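Local coordinates for galactose mutarotase-like protein (Clostridium acetobutylicum, PDB 3OS7) that probably binds carbohydrate and may interconvert the anomers of aldose sugars, at residues G26-L31 with V41-T46; T51-P56 with Y72-L77; Q126-V131 with E158-G163; F188-I193 with A264-A269; R274-M279 with K335-N340. All coordinates share one frame; numbering follows the deposited sequence.

Contact 1. Residues G26-L31 with V41-T46; sequences GGYEAL and VELKDT
Leu43 and Tyr28 meet on one face of the antiparallel hairpin of 26-31 and 41-46, whose strands pair Glu29 with Lys44 and Leu31 with Glu42 through backbone hydrogen bonds. Followed outward, CB of Tyr28 lies 3.7 Å from the carbonyl O of Lys44. CG stays near the same oxygen, and CD2 goes on to CD1 of Leu43 at 4.1 Å. The other ring edge passes the Ser160-Gly163 turn, and OH accepts from the backbone N of Ile338. Setting CG anti to the carbonyl carbon (chi1 -68°) stands the ring up from the strand. On the other face the Glu29 and Lys44 side chains run alongside each other, OE2 of Glu29 4.2 Å from NZ of Lys44, too far for a salt bridge. A water donates to Gly26 O and Asp45 OD2, linking the turn before strand 28-33 to the end of strand 39-45. The hairpin lies inside a five-stranded sheet, between strands 18-25 and 50-51, while Tyr28 and Leu43 pack on Leu159 of strand 151-160 and on strand 329-340.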
# COMPACT_ATOMS: atom_id res chain seq x y z
N GLY A 26 -7.62 -16.86 13.56
CA GLY A 26 -8.64 -16.02 14.20
C GLY A 26 -9.85 -15.69 13.36
O GLY A 26 -10.48 -14.65 13.56
N GLY A 27 -10.21 -16.57 12.43
CA GLY A 27 -11.34 -16.34 11.54
C GLY A 27 -11.02 -15.63 10.23
O GLY A 27 -11.88 -15.53 9.35
N TYR A 28 -9.79 -15.12 10.10
CA TYR A 28 -9.34 -14.52 8.85
C TYR A 28 -8.55 -15.52 8.00
O TYR A 28 -7.97 -16.46 8.53
CB TYR A 28 -8.43 -13.33 9.12
CG TYR A 28 -9.08 -12.11 9.76
CD1 TYR A 28 -9.21 -11.99 11.15
CD2 TYR A 28 -9.53 -11.06 8.96
CE1 TYR A 28 -9.80 -10.85 11.72
CE2 TYR A 28 -10.13 -9.95 9.52
CZ TYR A 28 -10.25 -9.85 10.91
OH TYR A 28 -10.83 -8.71 11.44
N GLU A 29 -8.54 -15.29 6.69
CA GLU A 29 -7.71 -16.04 5.77
C GLU A 29 -7.12 -15.07 4.74
O GLU A 29 -7.82 -14.15 4.26
CB GLU A 29 -8.55 -17.11 5.07
CG GLU A 29 -7.77 -17.97 4.09
CD GLU A 29 -8.65 -19.03 3.44
OE1 GLU A 29 -9.54 -19.56 4.14
OE2 GLU A 29 -8.43 -19.30 2.23
N ALA A 30 -5.84 -15.25 4.43
CA ALA A 30 -5.11 -14.44 3.46
C ALA A 30 -4.40 -15.30 2.41
O ALA A 30 -4.15 -16.49 2.62
CB ALA A 30 -4.11 -13.53 4.13
N LEU A 31 -4.06 -14.67 1.31
CA LEU A 31 -3.32 -15.33 0.22
C LEU A 31 -2.24 -14.38 -0.24
O LEU A 31 -2.54 -13.25 -0.61
CB LEU A 31 -4.28 -15.67 -0.93
CG LEU A 31 -3.65 -16.29 -2.18
CD1 LEU A 31 -2.92 -17.60 -1.82
CD2 LEU A 31 -4.76 -16.50 -3.22
N VAL A 41 -3.10 -10.70 -2.00
CA VAL A 41 -4.20 -10.44 -2.93
C VAL A 41 -5.57 -10.76 -2.38
O VAL A 41 -6.58 -10.39 -2.98
CB VAL A 41 -4.01 -11.21 -4.26
CG1 VAL A 41 -2.77 -10.71 -4.96
CG2 VAL A 41 -4.02 -12.75 -4.08
N GLU A 42 -5.61 -11.42 -1.24
CA GLU A 42 -6.86 -11.73 -0.57
C GLU A 42 -6.72 -11.64 0.94
O GLU A 42 -5.74 -12.11 1.48
CB GLU A 42 -7.32 -13.14 -0.96
CG GLU A 42 -8.79 -13.34 -0.66
CD GLU A 42 -9.32 -14.64 -1.20
OE1 GLU A 42 -8.70 -15.68 -0.90
OE2 GLU A 42 -10.33 -14.62 -1.94
N LEU A 43 -7.69 -11.01 1.60
CA LEU A 43 -7.83 -11.01 3.06
C LEU A 43 -9.32 -11.05 3.35
O LEU A 43 -10.05 -10.11 3.01
CB LEU A 43 -7.25 -9.77 3.68
CG LEU A 43 -7.43 -9.68 5.21
CD1 LEU A 43 -6.69 -10.83 5.96
CD2 LEU A 43 -7.01 -8.32 5.73
N LYS A 44 -9.79 -12.16 3.90
CA LYS A 44 -11.23 -12.31 4.10
C LYS A 44 -11.56 -12.86 5.47
O LYS A 44 -10.69 -13.41 6.14
CB LYS A 44 -11.83 -13.18 2.99
CG LYS A 44 -11.25 -14.56 2.92
CD LYS A 44 -11.68 -15.29 1.62
CE LYS A 44 -11.30 -16.75 1.71
NZ LYS A 44 -11.90 -17.55 0.61
N ASP A 45 -12.81 -12.72 5.87
CA ASP A 45 -13.37 -13.38 7.07
C ASP A 45 -14.60 -14.10 6.56
O ASP A 45 -15.66 -13.49 6.39
CB ASP A 45 -13.73 -12.33 8.15
CG ASP A 45 -14.27 -12.96 9.49
OD1 ASP A 45 -15.00 -13.96 9.46
OD2 ASP A 45 -13.96 -12.42 10.59
N THR A 46 -14.46 -15.39 6.26
CA THR A 46 -15.53 -16.10 5.55
C THR A 46 -16.82 -16.16 6.40
O THR A 46 -17.92 -16.07 5.86
CB THR A 46 -15.09 -17.50 5.09
OG1 THR A 46 -14.67 -18.26 6.22
CG2 THR A 46 -13.94 -17.41 4.09
O HOH W 1 -12.73 -13.14 12.98
O HOH W 2 -11.95 -16.58 6.71
O HOH W 3 -14.27 -17.12 9.20

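Contact 2. Residues T51-P56 with Y72-L77; sequences TILRTP and YGLPVL
Tyr72 is held between Arg54 and Pro56, which cover opposite faces of its ring. Its CG lies anti to the carbonyl carbon (chi1 -64°), standing the ring between the two. The Arg54 chain is extended from CG to NE, with CG anti to the backbone N (chi1 -168°), and this reach lays the guanidinium flat on the phenol ring, planes 10° and centres 4.5 Å apart. NH1 sits 3.8 Å from CE1 of Tyr72 and also bonds to O of Val71, which helps fix the guanidinium's rotation; Tyr297 adds a cation-pi contact. From the other side Pro56 makes a CH-pi contact, its CG 4.1 Å from the Tyr72 ring centroid. One hydrogen bond joins the backbones, N of Gly73 to O of Arg54 at 2.9 Å. Leu53 and Leu74 cross at about a right angle, CD2 of Leu53 3.8 Å from CD2 of Leu74. The Arg54-Tyr72 stack thus joins two irregular stretches, the second leading into strand 76-77, beside strand 178-189 in the galactose mutarotase-like beta-sandwich fold.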
# COMPACT_ATOMS: atom_id res chain seq x y z
N THR A 51 -14.78 -9.75 2.31
CA THR A 51 -13.51 -9.87 1.61
C THR A 51 -12.97 -8.45 1.39
O THR A 51 -13.55 -7.64 0.66
CB THR A 51 -13.57 -10.71 0.31
OG1 THR A 51 -12.29 -10.66 -0.33
CG2 THR A 51 -14.63 -10.23 -0.64
N ILE A 52 -11.85 -8.16 2.04
CA ILE A 52 -11.34 -6.78 2.11
C ILE A 52 -10.60 -6.32 0.85
O ILE A 52 -10.81 -5.21 0.37
CB ILE A 52 -10.40 -6.63 3.30
CG1 ILE A 52 -11.16 -6.86 4.61
CG2 ILE A 52 -9.68 -5.25 3.26
CD1 ILE A 52 -10.27 -6.80 5.85
N LEU A 53 -9.69 -7.14 0.36
CA LEU A 53 -8.76 -6.73 -0.70
C LEU A 53 -9.24 -7.20 -2.06
O LEU A 53 -9.73 -8.32 -2.22
CB LEU A 53 -7.35 -7.30 -0.47
CG LEU A 53 -6.63 -6.82 0.79
CD1 LEU A 53 -5.38 -7.64 1.12
CD2 LEU A 53 -6.35 -5.29 0.71
N ARG A 54 -9.02 -6.35 -3.06
CA ARG A 54 -9.40 -6.69 -4.42
C ARG A 54 -8.50 -7.79 -4.94
O ARG A 54 -7.29 -7.62 -4.99
CB ARG A 54 -9.32 -5.47 -5.32
CG ARG A 54 -9.99 -5.74 -6.67
CD ARG A 54 -9.50 -4.75 -7.65
NE ARG A 54 -10.27 -4.77 -8.87
CZ ARG A 54 -9.80 -4.42 -10.06
NH1 ARG A 54 -8.54 -4.00 -10.20
NH2 ARG A 54 -10.61 -4.44 -11.11
N THR A 55 -9.10 -8.91 -5.34
CA THR A 55 -8.40 -10.15 -5.71
C THR A 55 -8.59 -10.43 -7.20
O THR A 55 -9.71 -10.28 -7.71
CB THR A 55 -8.97 -11.36 -4.92
OG1 THR A 55 -9.07 -11.06 -3.51
CG2 THR A 55 -8.14 -12.65 -5.13
N PRO A 56 -7.54 -10.89 -7.90
CA PRO A 56 -7.71 -11.35 -9.29
C PRO A 56 -8.83 -12.37 -9.47
O PRO A 56 -8.95 -13.30 -8.67
CB PRO A 56 -6.36 -12.01 -9.61
CG PRO A 56 -5.39 -11.26 -8.81
CD PRO A 56 -6.12 -10.96 -7.50
N TYR A 72 -4.48 -4.68 -7.55
CA TYR A 72 -4.94 -5.73 -6.67
C TYR A 72 -4.15 -5.78 -5.35
O TYR A 72 -2.95 -5.50 -5.28
CB TYR A 72 -4.76 -7.10 -7.33
CG TYR A 72 -5.62 -7.25 -8.57
CD1 TYR A 72 -6.98 -7.53 -8.46
CD2 TYR A 72 -5.06 -7.10 -9.84
CE1 TYR A 72 -7.79 -7.66 -9.62
CE2 TYR A 72 -5.84 -7.25 -10.98
CZ TYR A 72 -7.19 -7.52 -10.87
OH TYR A 72 -7.95 -7.65 -12.01
N GLY A 73 -4.84 -6.19 -4.31
CA GLY A 73 -4.20 -6.55 -3.03
C GLY A 73 -3.37 -5.43 -2.40
O GLY A 73 -3.81 -4.27 -2.33
N LEU A 74 -2.17 -5.79 -1.94
CA LEU A 74 -1.27 -4.87 -1.24
C LEU A 74 0.07 -4.76 -2.01
O LEU A 74 1.04 -5.46 -1.69
CB LEU A 74 -1.03 -5.36 0.20
CG LEU A 74 -2.23 -5.43 1.13
CD1 LEU A 74 -1.85 -5.99 2.48
CD2 LEU A 74 -2.83 -4.02 1.30
N PRO A 75 0.10 -3.93 -3.05
CA PRO A 75 1.32 -3.71 -3.84
C PRO A 75 2.28 -2.75 -3.17
O PRO A 75 1.99 -1.57 -3.02
CB PRO A 75 0.79 -3.09 -5.14
CG PRO A 75 -0.73 -3.11 -5.00
CD PRO A 75 -1.01 -3.11 -3.56
N VAL A 76 3.47 -3.24 -2.82
CA VAL A 76 4.47 -2.38 -2.20
C VAL A 76 5.21 -1.51 -3.23
O VAL A 76 5.68 -1.99 -4.25
CB VAL A 76 5.42 -3.18 -1.29
CG1 VAL A 76 6.28 -4.10 -2.10
CG2 VAL A 76 6.25 -2.26 -0.40
N LEU A 77 5.35 -0.22 -2.91
CA LEU A 77 5.89 0.76 -3.84
C LEU A 77 7.20 1.33 -3.33
O LEU A 77 7.30 1.67 -2.15
CB LEU A 77 4.91 1.91 -4.02
CG LEU A 77 3.47 1.55 -4.32
CD1 LEU A 77 2.58 2.79 -4.36
CD2 LEU A 77 3.39 0.77 -5.68

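Contact 3. Residues Q126-V131 with E158-G163; sequences QDKALV and ELSSKG
Two adjacent antiparallel strands, 128-137 and 151-160, come together here where the first begins and the second ends, turning over into 163-172 through a type I beta turn from Ser160 to Gly163. Ala129 and Leu159 form the hydrogen-bonded pair: N of Leu159 donates to O of Ala129 at 2.7 Å, and N of Ala129 returns a bond to O of Leu159 at 2.9 Å. Leu130 faces Glu158 as the next, non-hydrogen-bonded pair, CD1 of Leu130 coming within 4.2 Å of CB of Glu158.

Lys128 and Glu158 carry much of the side-chain contact. CG of Lys128 lies 3.8 Å from CB of Ser160. CD of Lys128 lies 3.8 Å from CD of Glu158, the carboxylate carbon. A bend at the last torsion (chi4 -59°) swings NZ of Lys128 back over Ser160, leaving it 4.1 Å from OE2 of Glu158, beyond salt-bridge range, and 3.9 Å from NZ of Lys162. The nearby carboxylate may ease this approach, though Lys162 also meets a crystal neighbour. Within the turn, OG of Ser160 accepts from N of Lys162, an ST turn, and a water bridges O of Asp127 to N of Ser161.

Ala129 and Leu159 point together to the face covered by strand 18-25, touching Ala25 and Phe23 respectively, while strands 118-125 and 163-172 flank the pair on its two sides.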
# COMPACT_ATOMS: atom_id res chain seq x y z
N GLN A 126 1.18 -19.34 19.18
CA GLN A 126 -0.02 -19.04 19.94
C GLN A 126 -1.15 -19.31 18.97
O GLN A 126 -1.22 -20.41 18.41
CB GLN A 126 0.01 -17.62 20.51
CG GLN A 126 1.39 -17.24 21.09
CD GLN A 126 1.34 -16.72 22.53
OE1 GLN A 126 2.17 -15.90 22.92
NE2 GLN A 126 0.38 -17.21 23.31
N ASP A 127 -1.99 -18.31 18.74
CA ASP A 127 -3.05 -18.42 17.76
C ASP A 127 -2.87 -17.41 16.62
O ASP A 127 -3.84 -16.87 16.13
CB ASP A 127 -4.42 -18.26 18.43
CG ASP A 127 -4.72 -19.36 19.46
OD1 ASP A 127 -3.95 -20.35 19.54
OD2 ASP A 127 -5.72 -19.23 20.20
N LYS A 128 -1.63 -17.19 16.20
CA LYS A 128 -1.30 -16.30 15.08
C LYS A 128 -0.58 -17.06 13.95
O LYS A 128 0.15 -18.01 14.22
CB LYS A 128 -0.35 -15.22 15.54
CG LYS A 128 -0.91 -14.37 16.70
CD LYS A 128 0.16 -13.45 17.31
CE LYS A 128 -0.32 -12.86 18.64
NZ LYS A 128 -1.59 -12.08 18.47
N ALA A 129 -0.75 -16.59 12.71
CA ALA A 129 -0.04 -17.14 11.57
C ALA A 129 0.85 -16.05 11.02
O ALA A 129 0.37 -14.96 10.71
CB ALA A 129 -1.01 -17.68 10.50
N LEU A 130 2.14 -16.36 10.93
CA LEU A 130 3.16 -15.43 10.46
C LEU A 130 3.78 -15.91 9.15
O LEU A 130 4.25 -17.05 9.04
CB LEU A 130 4.25 -15.26 11.53
CG LEU A 130 5.45 -14.37 11.20
CD1 LEU A 130 5.02 -12.94 11.13
CD2 LEU A 130 6.56 -14.51 12.22
N VAL A 131 3.75 -15.03 8.14
CA VAL A 131 4.42 -15.27 6.87
C VAL A 131 5.26 -14.06 6.51
O VAL A 131 4.78 -12.91 6.53
CB VAL A 131 3.42 -15.54 5.77
CG1 VAL A 131 4.14 -15.63 4.42
CG2 VAL A 131 2.62 -16.81 6.04
N GLU A 158 1.44 -10.79 9.94
CA GLU A 158 0.98 -11.55 11.07
C GLU A 158 -0.54 -11.52 11.08
O GLU A 158 -1.17 -10.48 11.25
CB GLU A 158 1.53 -10.98 12.37
CG GLU A 158 0.91 -11.60 13.62
CD GLU A 158 1.06 -10.66 14.83
OE1 GLU A 158 2.21 -10.54 15.29
OE2 GLU A 158 0.03 -10.02 15.27
N LEU A 159 -1.13 -12.68 10.91
CA LEU A 159 -2.58 -12.79 10.95
C LEU A 159 -3.05 -13.35 12.31
O LEU A 159 -2.44 -14.28 12.85
CB LEU A 159 -3.02 -13.69 9.80
CG LEU A 159 -4.48 -13.72 9.37
CD1 LEU A 159 -5.00 -12.32 9.00
CD2 LEU A 159 -4.61 -14.72 8.18
N SER A 160 -4.12 -12.79 12.83
CA SER A 160 -4.67 -13.16 14.14
C SER A 160 -6.12 -12.73 14.21
O SER A 160 -6.67 -12.17 13.25
CB SER A 160 -3.87 -12.49 15.28
OG SER A 160 -4.19 -11.11 15.40
N SER A 161 -6.74 -12.95 15.38
CA SER A 161 -8.09 -12.47 15.59
C SER A 161 -8.22 -10.95 15.52
O SER A 161 -9.32 -10.44 15.36
CB SER A 161 -8.65 -12.97 16.92
OG SER A 161 -8.03 -12.32 17.99
N LYS A 162 -7.11 -10.23 15.66
CA LYS A 162 -7.09 -8.80 15.48
C LYS A 162 -6.95 -8.35 14.02
O LYS A 162 -6.85 -7.14 13.74
CB LYS A 162 -5.93 -8.20 16.28
CG LYS A 162 -6.08 -8.40 17.78
CD LYS A 162 -4.85 -7.94 18.55
CE LYS A 162 -3.67 -8.88 18.42
NZ LYS A 162 -2.47 -8.31 19.11
N GLY A 163 -6.94 -9.30 13.10
CA GLY A 163 -6.80 -9.04 11.68
C GLY A 163 -5.38 -9.26 11.19
O GLY A 163 -4.64 -10.08 11.73
O HOH W 4 -5.60 -14.88 17.14

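Contact 4. Residues F188-I193 with A264-A269; sequences FNVPFI and ACIEDA
Apolar contacts dominate, and Ile266 is their hub. Its CD1 lies 3.7 Å from CB of Phe188 and 4.3 Å from CG2 of Val190, whereas its other branch, CG2, approaches the edge of the Phe192 ring in plane, 3.7 Å from CE2. The two branches thus serve different partners: CG1, anti to the carbonyl carbon (chi1 -50°), carries CD1 toward Phe188, and CG2, anti to the backbone N, goes to Phe192. The Phe192 and Ile266 side chains run antiparallel to one another. Further along, CZ of Phe192 meets CB of Asp268 at 3.8 Å, the ring and carboxylate planes standing 75° apart.

Polar linkage across the contact is made through water, since no direct hydrogen bond joins the segments. One water accepts from N of Phe192 at 3.0 Å and donates to OD2 of Asp268 at 2.8 Å; its oxygen also sits over the centre of the Phe192 ring, 3.1 Å above the plane. OD2 of Asp268 has a second partner in Ser196, and OD1 bonds to Ser270.

Apolar side chains therefore fill the interface between strand 263-268 and the end of strand 178-189 with the loop after it, while the buried Asp268 carboxylate is satisfied by serine hydroxyls and a water that also serves a backbone N-H.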
# COMPACT_ATOMS: atom_id res chain seq x y z
N PHE A 188 -8.90 -1.96 -2.47
CA PHE A 188 -10.00 -2.40 -1.63
C PHE A 188 -11.29 -2.65 -2.40
O PHE A 188 -11.68 -1.86 -3.24
CB PHE A 188 -10.29 -1.33 -0.57
CG PHE A 188 -9.19 -1.22 0.45
CD1 PHE A 188 -9.17 -2.05 1.54
CD2 PHE A 188 -8.16 -0.32 0.28
CE1 PHE A 188 -8.13 -1.97 2.46
CE2 PHE A 188 -7.13 -0.25 1.18
CZ PHE A 188 -7.13 -1.09 2.28
N ASN A 189 -11.97 -3.73 -2.02
CA ASN A 189 -13.29 -4.03 -2.55
C ASN A 189 -14.29 -2.99 -2.02
O ASN A 189 -14.39 -2.78 -0.83
CB ASN A 189 -13.73 -5.43 -2.13
CG ASN A 189 -12.97 -6.53 -2.84
OD1 ASN A 189 -12.75 -6.47 -4.06
ND2 ASN A 189 -12.60 -7.55 -2.09
N VAL A 190 -15.05 -2.37 -2.93
CA VAL A 190 -16.14 -1.50 -2.56
C VAL A 190 -17.35 -1.84 -3.46
O VAL A 190 -17.41 -1.39 -4.59
CB VAL A 190 -15.77 0.00 -2.72
CG1 VAL A 190 -16.90 0.89 -2.27
CG2 VAL A 190 -14.46 0.37 -1.98
N PRO A 191 -18.30 -2.66 -2.97
CA PRO A 191 -18.48 -3.17 -1.64
C PRO A 191 -17.57 -4.36 -1.29
O PRO A 191 -17.04 -5.03 -2.18
CB PRO A 191 -19.95 -3.64 -1.66
CG PRO A 191 -20.11 -4.18 -3.00
CD PRO A 191 -19.34 -3.20 -3.89
N PHE A 192 -17.48 -4.63 -0.01
CA PHE A 192 -16.65 -5.72 0.51
C PHE A 192 -17.48 -6.87 1.10
O PHE A 192 -16.93 -7.84 1.62
CB PHE A 192 -15.66 -5.16 1.54
CG PHE A 192 -16.30 -4.34 2.65
CD1 PHE A 192 -17.04 -4.95 3.64
CD2 PHE A 192 -16.14 -2.96 2.71
CE1 PHE A 192 -17.61 -4.21 4.66
CE2 PHE A 192 -16.72 -2.23 3.72
CZ PHE A 192 -17.44 -2.85 4.70
N ILE A 193 -18.81 -6.77 0.98
CA ILE A 193 -19.69 -7.83 1.45
C ILE A 193 -20.78 -8.06 0.41
O ILE A 193 -21.16 -7.14 -0.31
CB ILE A 193 -20.26 -7.47 2.86
CG1 ILE A 193 -21.05 -8.65 3.44
CG2 ILE A 193 -21.12 -6.19 2.81
CD1 ILE A 193 -21.06 -8.65 4.96
N ALA A 264 -7.46 4.98 7.47
CA ALA A 264 -8.71 5.05 6.74
C ALA A 264 -9.66 3.99 7.20
O ALA A 264 -9.29 3.00 7.82
CB ALA A 264 -8.44 4.94 5.19
N CYS A 265 -10.93 4.20 6.86
CA CYS A 265 -11.90 3.15 6.98
C CYS A 265 -12.95 3.25 5.92
O CYS A 265 -13.15 4.31 5.33
CB CYS A 265 -12.52 3.09 8.37
SG CYS A 265 -13.69 4.40 8.77
N ILE A 266 -13.58 2.10 5.67
CA ILE A 266 -14.66 1.98 4.69
C ILE A 266 -15.85 1.42 5.47
O ILE A 266 -15.77 0.32 6.02
CB ILE A 266 -14.32 1.05 3.52
CG1 ILE A 266 -12.97 1.40 2.90
CG2 ILE A 266 -15.47 1.05 2.47
CD1 ILE A 266 -12.50 0.38 1.80
N GLU A 267 -16.93 2.20 5.54
CA GLU A 267 -18.11 1.88 6.34
C GLU A 267 -19.25 1.52 5.39
O GLU A 267 -19.54 2.27 4.45
CB GLU A 267 -18.55 3.08 7.19
CG GLU A 267 -17.61 3.36 8.38
CD GLU A 267 -18.02 4.52 9.24
OE1 GLU A 267 -19.07 5.15 8.96
OE2 GLU A 267 -17.31 4.78 10.23
N ASP A 268 -19.87 0.39 5.68
CA ASP A 268 -21.13 -0.02 5.05
C ASP A 268 -22.18 -0.13 6.16
O ASP A 268 -22.36 -1.18 6.80
CB ASP A 268 -20.95 -1.34 4.31
CG ASP A 268 -22.14 -1.70 3.47
OD1 ASP A 268 -23.24 -1.17 3.77
OD2 ASP A 268 -21.95 -2.50 2.52
N ALA A 269 -22.84 0.99 6.42
CA ALA A 269 -23.86 1.08 7.44
C ALA A 269 -24.98 0.06 7.21
O ALA A 269 -25.47 -0.54 8.14
CB ALA A 269 -24.44 2.58 7.53
O HOH W 5 -19.38 -3.26 1.85

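Contact 5. Residues R274-M279 with K335-N340; sequences RVVYEM and KLYIEN
The Tyr337 ring lies over Val276, whose CB makes a CH-pi contact 3.8 Å from the ring centroid, offset toward the rim. CG1 of Val276 closes on CZ of Tyr337 at 3.4 Å. At the tip, OH donates to OE1 of Glu278 at 2.8 Å, meeting the carboxylate from above its plane, 39° out of it. Tyr337 reaches this place because CG sits between the backbone N and the carbonyl carbon (chi1 48°), which folds the ring across toward the neighbouring strand.

On the same face Arg274 and Glu339 form a salt bridge, NH1 to OE2 at 2.8 Å, a bent bond (N-H...O 136°) on the anti side of the carboxylate. NE of Arg274 is held in turn by Glu267. The opposite face brings CD2 of Leu336 to CD1 of Tyr277 at 3.4 Å, and the Tyr277 hydroxyl bonds to Ser186.

Beneath these groups the antiparallel backbone ladder sets the register. One face thus pairs an aromatic ring lying over a valine with two carboxylates held by a phenol and a guanidinium, and the Arg274 charge is probably offset by Glu339 and by Glu267, which it shares with Lys204; the other is largely apolar and turned to the protein interior.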
# COMPACT_ATOMS: atom_id res chain seq x y z
N ARG A 274 -17.51 -2.13 9.32
CA ARG A 274 -16.47 -1.18 8.94
C ARG A 274 -15.18 -1.96 8.66
O ARG A 274 -14.81 -2.83 9.46
CB ARG A 274 -16.22 -0.21 10.10
CG ARG A 274 -15.14 0.76 9.82
CD ARG A 274 -14.82 1.62 11.01
NE ARG A 274 -15.96 2.46 11.37
CZ ARG A 274 -16.69 2.34 12.46
NH1 ARG A 274 -16.44 1.38 13.34
NH2 ARG A 274 -17.73 3.16 12.65
N VAL A 275 -14.53 -1.67 7.53
CA VAL A 275 -13.18 -2.16 7.25
C VAL A 275 -12.20 -1.06 7.66
O VAL A 275 -12.39 0.09 7.30
CB VAL A 275 -12.98 -2.52 5.76
CG1 VAL A 275 -11.49 -2.73 5.46
CG2 VAL A 275 -13.81 -3.80 5.42
N VAL A 276 -11.22 -1.42 8.47
CA VAL A 276 -10.28 -0.44 9.01
C VAL A 276 -8.87 -0.69 8.49
O VAL A 276 -8.37 -1.83 8.53
CB VAL A 276 -10.25 -0.47 10.56
CG1 VAL A 276 -9.28 0.59 11.09
CG2 VAL A 276 -11.65 -0.27 11.16
N TYR A 277 -8.22 0.37 8.03
CA TYR A 277 -6.85 0.35 7.53
C TYR A 277 -6.06 1.35 8.37
O TYR A 277 -6.02 2.55 8.08
CB TYR A 277 -6.85 0.74 6.05
CG TYR A 277 -5.55 0.60 5.27
CD1 TYR A 277 -4.49 -0.18 5.71
CD2 TYR A 277 -5.41 1.25 4.03
CE1 TYR A 277 -3.35 -0.33 4.92
CE2 TYR A 277 -4.27 1.11 3.28
CZ TYR A 277 -3.24 0.34 3.72
OH TYR A 277 -2.10 0.18 2.93
N GLU A 278 -5.44 0.85 9.43
CA GLU A 278 -4.69 1.67 10.38
C GLU A 278 -3.22 1.74 9.95
O GLU A 278 -2.61 0.74 9.59
CB GLU A 278 -4.83 1.08 11.78
CG GLU A 278 -4.23 1.91 12.89
CD GLU A 278 -4.65 1.46 14.30
OE1 GLU A 278 -5.37 0.44 14.48
OE2 GLU A 278 -4.24 2.17 15.25
N MSE A 279 -2.67 2.93 9.98
CA MSE A 279 -1.32 3.18 9.49
C MSE A 279 -0.49 3.81 10.59
O MSE A 279 -0.95 4.72 11.28
CB MSE A 279 -1.37 4.15 8.32
CG MSE A 279 -2.28 3.76 7.23
SE MSE A 279 -2.80 5.24 6.09
CE MSE A 279 -4.17 4.26 5.22
N LYS A 335 -2.31 -2.06 9.79
CA LYS A 335 -3.20 -3.11 10.23
C LYS A 335 -4.48 -3.05 9.44
O LYS A 335 -4.97 -1.98 9.14
CB LYS A 335 -3.50 -2.97 11.73
CG LYS A 335 -2.29 -3.17 12.60
CD LYS A 335 -2.62 -2.92 14.07
CE LYS A 335 -1.36 -3.02 14.93
NZ LYS A 335 -1.66 -2.80 16.37
N LEU A 336 -5.01 -4.21 9.08
CA LEU A 336 -6.29 -4.29 8.40
C LEU A 336 -7.19 -5.23 9.22
O LEU A 336 -6.79 -6.34 9.54
CB LEU A 336 -6.09 -4.87 7.00
CG LEU A 336 -5.56 -3.95 5.94
CD1 LEU A 336 -5.21 -4.79 4.67
CD2 LEU A 336 -6.60 -2.89 5.60
N TYR A 337 -8.39 -4.77 9.53
CA TYR A 337 -9.34 -5.56 10.32
C TYR A 337 -10.76 -5.12 10.06
O TYR A 337 -11.00 -4.07 9.45
CB TYR A 337 -9.04 -5.46 11.83
CG TYR A 337 -8.81 -4.08 12.41
CD1 TYR A 337 -7.56 -3.49 12.35
CD2 TYR A 337 -9.83 -3.39 13.11
CE1 TYR A 337 -7.32 -2.24 12.90
CE2 TYR A 337 -9.60 -2.16 13.67
CZ TYR A 337 -8.34 -1.57 13.55
OH TYR A 337 -8.05 -0.34 14.10
N ILE A 338 -11.69 -5.92 10.53
CA ILE A 338 -13.12 -5.67 10.36
C ILE A 338 -13.72 -5.45 11.74
O ILE A 338 -13.34 -6.13 12.71
CB ILE A 338 -13.81 -6.91 9.72
CG1 ILE A 338 -13.13 -7.29 8.41
CG2 ILE A 338 -15.33 -6.66 9.50
CD1 ILE A 338 -13.37 -8.76 7.97
N GLU A 339 -14.66 -4.52 11.85
CA GLU A 339 -15.34 -4.34 13.14
C GLU A 339 -16.80 -3.98 12.93
O GLU A 339 -17.20 -3.55 11.84
CB GLU A 339 -14.59 -3.33 14.03
CG GLU A 339 -14.53 -1.96 13.46
CD GLU A 339 -13.72 -0.95 14.28
OE1 GLU A 339 -12.80 -1.31 15.04
OE2 GLU A 339 -14.01 0.25 14.10
N ASN A 340 -17.59 -4.21 13.98
CA ASN A 340 -19.01 -3.84 13.98
C ASN A 340 -19.12 -2.36 14.14
O ASN A 340 -18.29 -1.77 14.80
CB ASN A 340 -19.75 -4.52 15.13
CG ASN A 340 -19.79 -6.01 15.00
OD1 ASN A 340 -19.68 -6.54 13.90
ND2 ASN A 340 -19.93 -6.70 16.13

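How the contacts relate
Along the chain the five contacts follow in series, from contact 1 to contact 5. Contact 1 belongs to the small N-terminal sheet; contacts 3, 4 and 5 lie on the large set of antiparallel strands that dominates this protein. Contact 2 spans both, running from strand 50-51 of the former to strand 76-77 of the latter, and touches contacts 1, 4 and 5, with Ile52 packing on Val275 and Ile338. Contacts 4 and 5 are closest, centres about 10 Å apart, since strands 263-268 and 273-279 are neighbours. Tyr28 links contact 1 to contacts 3 and 5. Contacts 3 and 4, about 22 Å between centres, do not touch. The N-terminal sheet is thereby fastened onto the larger beta framework.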